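Local coordinates for NADB-Rossmann Superfamily protein (Streptococcus agalactiae, PDB 3LEC), which binds a zinc ion and, though its function is unproven, probably acts as a tRNA (adenine(22)-N1)-methyltransferase, at residues N80-F85 with A105-N110; L123-N126 with D131-K134. All blocks are in the same frame, centred on the assembly; numbering follows the deposited sequence. Where two conformers were deposited one is given.

Contact 1 of 2, residues N80-F85 with A105-N110; sequences NGLSAF and ADILNN
Leu-82 sets its branch carbon CG well off the plane of the Ile-107 to Leu-108 peptide, above one face and beyond the oxygen, 4.2 Å from Ile-107 O. That peptide is the flat group at the interface; the Phe-85 ring of the same loop does not touch segment 105-110 but packs against Leu-26 and Ile-94 and makes a cation-pi contact with Lys-114. Most remaining contacts are between methyl groups. With CG1 anti to the carbonyl carbon (chi1 -66°), Ile-107 keeps CG2 beside its own carbonyl, and this methyl meets Leu-82 CD2 at 4.0 Å, the two side chains running obliquely. The same CG2 lies 4.2 Å from Gly-81 CA, where the chain passes at a positive phi of 47°, a value that favours glycine. The other Leu-82 branch, CD1, reaches Leu-108 CD2 more loosely, at 4.4 Å. The loop is shaped by its own short 3-10 turn, in which Ser-83 N bonds to Asn-80 O at 3.0 Å. Strand 23-28 contributes Val-28 beside Leu-82, and Met-99 backs Ile-107. All three residue pairs approach closest carbon to carbon, and only 142 Å² is buried, which implies a small hydrophobic junction fixed by shape rather than by directional bonds.

Contact 2 of 2, residues L123-N126 with D131-K134; sequences LQPN and DLRK
Leu-132 turns its CG anti to the backbone N (chi1 176°), and a chi2 of 57° then directs CD2 at strand 120-125, where this one methyl meets both Leu-123 and Pro-125. The unit is a strand followed by its packing helix in a Rossmann-like methyltransferase fold: strand 120-125 is the fifth in a sheet of order 3-2-1-4-5-7-6, and helix 129-138 returns over one face of it. Leu-123 and Pro-125, two residues apart on the strand, both point their CB toward the helix, whereas Gln-124 between them points away. CD2 of Leu-132 lies 3.9 Å from Pro-125 CG and 4.1 Å from Pro-125 CB, its side chain crossing the proline at about a right angle. Against Leu-123 the approach is more slanted, with CD1 of that residue 4.2 Å from Leu-132 CD2. The backbones stay well apart, the closest CA pair being Pro-125 and Leu-132 at 8.0 Å, as expected when side chains alone fill the gap between a strand and a helix. All three touching residues are buried, and Ile-104 of helix 101-110 packs on both Pro-125 and Leu-132. The next helix residue, Arg-133, takes its charge to Glu-157 and Glu-146 in salt bridges. On the far face of the sheet both ends of the Gln-124 amide are bonded: OE1 accepts from Arg-11 NH1 and Gly-98 N, while NE2 donates to Asn-126 OD1 at 3.0 Å in a nearly straight bond (N-H...O 167°), with that oxygen lying close to the Gln-124 amide plane.

From the N terminus, contact 1 closes first: it returns helix 101-110 to the loop after strand 74-78, enclosing strand 93-99. Contact 2 opens only afterwards and closes a much shorter loop, the turn between strand 120-125 and helix 129-138. The two are therefore in series, neither nested nor crossed, with centres about 14 Å apart. They are joined through helix 101-110: Leu-108 CD1 comes within 4.1 Å of Leu-123 CD1, and Ala-105 N is 4.0 Å from Leu-132 CD1. Together they tie the loop after edge strand 74-78, by way of helix 101-110, to helix 129-138 and strand 120-125 of the same sheet.

Contact 1 of 2, residues N80-F85 with A105-N110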
loop_
_atom_site.group_PDB
_atom_site.type_symbol
_atom_site.label_atom_id
_atom_site.label_comp_id
_atom_site.label_asym_id
_atom_site.label_seq_id
_atom_site.Cartn_x
_atom_site.Cartn_y
_atom_site.Cartn_z
ATOM N N ASN A 80 9.536 -14.750 -5.812
ATOM C CA ASN A 80 9.123 -13.586 -6.596
ATOM C C ASN A 80 7.656 -13.212 -6.377
ATOM O O ASN A 80 6.750 -13.964 -6.745
ATOM C CB ASN A 80 9.392 -13.845 -8.085
ATOM N N GLY A 81 7.438 -12.064 -5.744
ATOM C CA GLY A 81 6.093 -11.547 -5.471
ATOM C C GLY A 81 5.155 -12.566 -4.887
ATOM O O GLY A 81 5.469 -13.232 -3.878
ATOM N N LEU A 82 4.015 -12.733 -5.552
ATOM C CA LEU A 82 2.954 -13.530 -4.989
ATOM C C LEU A 82 3.221 -15.039 -5.054
ATOM O O LEU A 82 2.416 -15.798 -4.567
ATOM C CB LEU A 82 1.599 -13.173 -5.595
ATOM C CG LEU A 82 1.190 -11.683 -5.582
ATOM C CD1 LEU A 82 -0.288 -11.598 -5.766
ATOM C CD2 LEU A 82 1.600 -10.941 -4.310
ATOM N N SER A 83 4.336 -15.462 -5.654
ATOM C CA SER A 83 4.770 -16.866 -5.635
ATOM C C SER A 83 5.146 -17.302 -4.214
ATOM O O SER A 83 5.369 -18.490 -3.951
ATOM C CB SER A 83 5.979 -17.076 -6.562
ATOM O OG SER A 83 5.635 -16.935 -7.931
ATOM N N ALA A 84 5.245 -16.331 -3.299
ATOM C CA ALA A 84 5.592 -16.605 -1.904
ATOM C C ALA A 84 4.462 -17.357 -1.180
ATOM O O ALA A 84 4.614 -17.747 -0.042
ATOM C CB ALA A 84 5.903 -15.329 -1.171
ATOM N N PHE A 85 3.319 -17.538 -1.824
ATOM C CA PHE A 85 2.279 -18.385 -1.199
ATOM C C PHE A 85 1.652 -19.402 -2.139
ATOM O O PHE A 85 1.824 -19.318 -3.353
ATOM C CB PHE A 85 1.216 -17.571 -0.435
ATOM C CG PHE A 85 0.092 -17.047 -1.299
ATOM C CD1 PHE A 85 -1.186 -17.576 -1.179
ATOM C CD2 PHE A 85 0.309 -16.021 -2.201
ATOM C CE1 PHE A 85 -2.234 -17.089 -1.969
ATOM C CE2 PHE A 85 -0.712 -15.528 -2.990
ATOM C CZ PHE A 85 -1.994 -16.071 -2.883
ATOM N N ALA A 105 1.081 -2.325 -8.483
ATOM C CA ALA A 105 0.102 -2.747 -9.491
ATOM C C ALA A 105 0.701 -3.853 -10.376
ATOM O O ALA A 105 0.019 -4.828 -10.731
ATOM C CB ALA A 105 -0.360 -1.564 -10.310
ATOM N N ASP A 106 1.979 -3.700 -10.715
ATOM C CA ASP A 106 2.690 -4.708 -11.507
ATOM C C ASP A 106 2.829 -6.058 -10.842
ATOM O O ASP A 106 2.716 -7.084 -11.515
ATOM C CB ASP A 106 4.078 -4.216 -11.917
ATOM C CG ASP A 106 4.028 -3.233 -13.060
ATOM O OD1 ASP A 106 2.941 -3.034 -13.658
ATOM O OD2 ASP A 106 5.088 -2.667 -13.380
ATOM N N ILE A 107 3.154 -6.060 -9.551
ATOM C CA ILE A 107 3.278 -7.294 -8.775
ATOM C C ILE A 107 1.904 -7.981 -8.729
ATOM O O ILE A 107 1.795 -9.193 -8.898
ATOM C CB ILE A 107 3.805 -7.003 -7.351
ATOM C CG1 ILE A 107 5.244 -6.486 -7.408
ATOM C CG2 ILE A 107 3.648 -8.227 -6.412
ATOM C CD1 ILE A 107 5.740 -5.908 -6.093
ATOM N N LEU A 108 0.860 -7.183 -8.529
ATOM C CA LEU A 108 -0.505 -7.706 -8.512
ATOM C C LEU A 108 -0.927 -8.263 -9.876
ATOM O O LEU A 108 -1.522 -9.347 -9.956
ATOM C CB LEU A 108 -1.480 -6.629 -8.053
ATOM C CG LEU A 108 -1.400 -6.259 -6.574
ATOM C CD1 LEU A 108 -2.305 -5.056 -6.294
ATOM C CD2 LEU A 108 -1.732 -7.462 -5.665
ATOM N N ASN A 109 -0.631 -7.513 -10.937
ATOM C CA ASN A 109 -1.006 -7.903 -12.304
ATOM C C ASN A 109 -0.300 -9.189 -12.749
ATOM O O ASN A 109 -0.939 -10.083 -13.282
ATOM C CB ASN A 109 -0.757 -6.771 -13.300
ATOM C CG ASN A 109 -1.526 -6.956 -14.618
ATOM O OD1 ASN A 109 -2.735 -6.772 -14.678
ATOM N ND2 ASN A 109 -0.811 -7.296 -15.675
ATOM N N ASN A 110 0.998 -9.279 -12.481
ATOM C CA ASN A 110 1.804 -10.460 -12.817
ATOM C C ASN A 110 1.277 -11.764 -12.238
ATOM O O ASN A 110 1.467 -12.845 -12.819
ATOM C CB ASN A 110 3.267 -10.262 -12.402
ATOM C CG ASN A 110 4.192 -11.249 -13.090
ATOM O OD1 ASN A 110 4.017 -11.545 -14.272
ATOM N ND2 ASN A 110 5.157 -11.778 -12.355
#

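Contact 2 of 2, residues L123-N126 with D131-K134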
loop_
_atom_site.group_PDB
_atom_site.type_symbol
_atom_site.label_atom_id
_atom_site.label_comp_id
_atom_site.label_asym_id
_atom_site.label_seq_id
_atom_site.Cartn_x
_atom_site.Cartn_y
_atom_site.Cartn_z
ATOM N N LEU A 123 -2.662 -2.026 1.083
ATOM C CA LEU A 123 -1.619 -1.603 0.157
ATOM C C LEU A 123 -1.171 -0.212 0.564
ATOM O O LEU A 123 -1.995 0.687 0.802
ATOM C CB LEU A 123 -2.158 -1.599 -1.283
ATOM C CG LEU A 123 -2.826 -2.893 -1.772
ATOM C CD1 LEU A 123 -3.506 -2.696 -3.134
ATOM C CD2 LEU A 123 -1.832 -4.045 -1.781
ATOM N N GLN A 124 0.133 -0.061 0.736
ATOM C CA GLN A 124 0.692 1.238 1.117
ATOM C C GLN A 124 1.686 1.638 0.018
ATOM O O GLN A 124 2.870 1.291 0.063
ATOM C CB GLN A 124 1.308 1.165 2.525
ATOM C CG GLN A 124 1.843 2.494 3.106
ATOM C CD GLN A 124 3.262 2.806 2.629
ATOM O OE1 GLN A 124 4.212 2.086 2.952
ATOM N NE2 GLN A 124 3.408 3.880 1.853
ATOM N N PRO A 125 1.187 2.342 -1.009
ATOM C CA PRO A 125 2.068 2.850 -2.055
ATOM C C PRO A 125 2.831 4.079 -1.568
ATOM O O PRO A 125 2.275 4.895 -0.794
ATOM C CB PRO A 125 1.101 3.241 -3.179
ATOM C CG PRO A 125 -0.216 3.550 -2.460
ATOM C CD PRO A 125 -0.225 2.723 -1.204
ATOM N N ASN A 126 4.066 4.238 -2.028
ATOM C CA ASN A 126 4.837 5.434 -1.680
ATOM C C ASN A 126 4.564 6.622 -2.591
ATOM O O ASN A 126 4.891 7.762 -2.233
ATOM C CB ASN A 126 6.339 5.150 -1.703
ATOM C CG ASN A 126 6.791 4.335 -0.520
ATOM O OD1 ASN A 126 6.109 4.274 0.525
ATOM N ND2 ASN A 126 7.941 3.694 -0.666
ATOM N N ASP A 131 -2.046 5.495 -10.300
ATOM C CA ASP A 131 -1.804 4.339 -11.155
ATOM C C ASP A 131 -2.258 3.024 -10.514
ATOM O O ASP A 131 -2.751 2.127 -11.189
ATOM C CB ASP A 131 -0.330 4.246 -11.535
ATOM C CG ASP A 131 0.090 5.331 -12.512
ATOM O OD1 ASP A 131 -0.769 5.837 -13.265
ATOM O OD2 ASP A 131 1.299 5.665 -12.543
ATOM N N LEU A 132 -2.084 2.919 -9.206
ATOM C CA LEU A 132 -2.541 1.745 -8.465
ATOM C C LEU A 132 -4.083 1.734 -8.433
ATOM O O LEU A 132 -4.698 0.710 -8.681
ATOM C CB LEU A 132 -1.955 1.710 -7.057
ATOM C CG LEU A 132 -2.410 0.593 -6.105
ATOM C CD1 LEU A 132 -2.153 -0.804 -6.685
ATOM C CD2 LEU A 132 -1.763 0.739 -4.737
ATOM N N ARG A 133 -4.694 2.875 -8.123
ATOM C CA ARG A 133 -6.149 2.969 -8.188
ATOM C C ARG A 133 -6.689 2.573 -9.578
ATOM O O ARG A 133 -7.714 1.892 -9.671
ATOM C CB ARG A 133 -6.651 4.364 -7.781
ATOM C CG ARG A 133 -6.477 4.630 -6.289
ATOM C CD ARG A 133 -7.338 5.805 -5.783
ATOM N NE ARG A 133 -6.898 6.147 -4.435
ATOM C CZ ARG A 133 -5.896 6.994 -4.156
ATOM N NH1 ARG A 133 -5.255 7.640 -5.129
ATOM N NH2 ARG A 133 -5.553 7.200 -2.900
ATOM N N LYS A 134 -5.998 2.980 -10.643
ATOM C CA LYS A 134 -6.465 2.671 -11.999
ATOM C C LYS A 134 -6.452 1.180 -12.251
ATOM O O LYS A 134 -7.374 0.641 -12.858
ATOM C CB LYS A 134 -5.614 3.349 -13.064
ATOM C CG LYS A 134 -5.834 4.841 -13.215
ATOM C CD LYS A 134 -4.770 5.424 -14.148
ATOM C CE LYS A 134 -5.088 6.858 -14.545
ATOM N NZ LYS A 134 -4.156 7.342 -15.615
#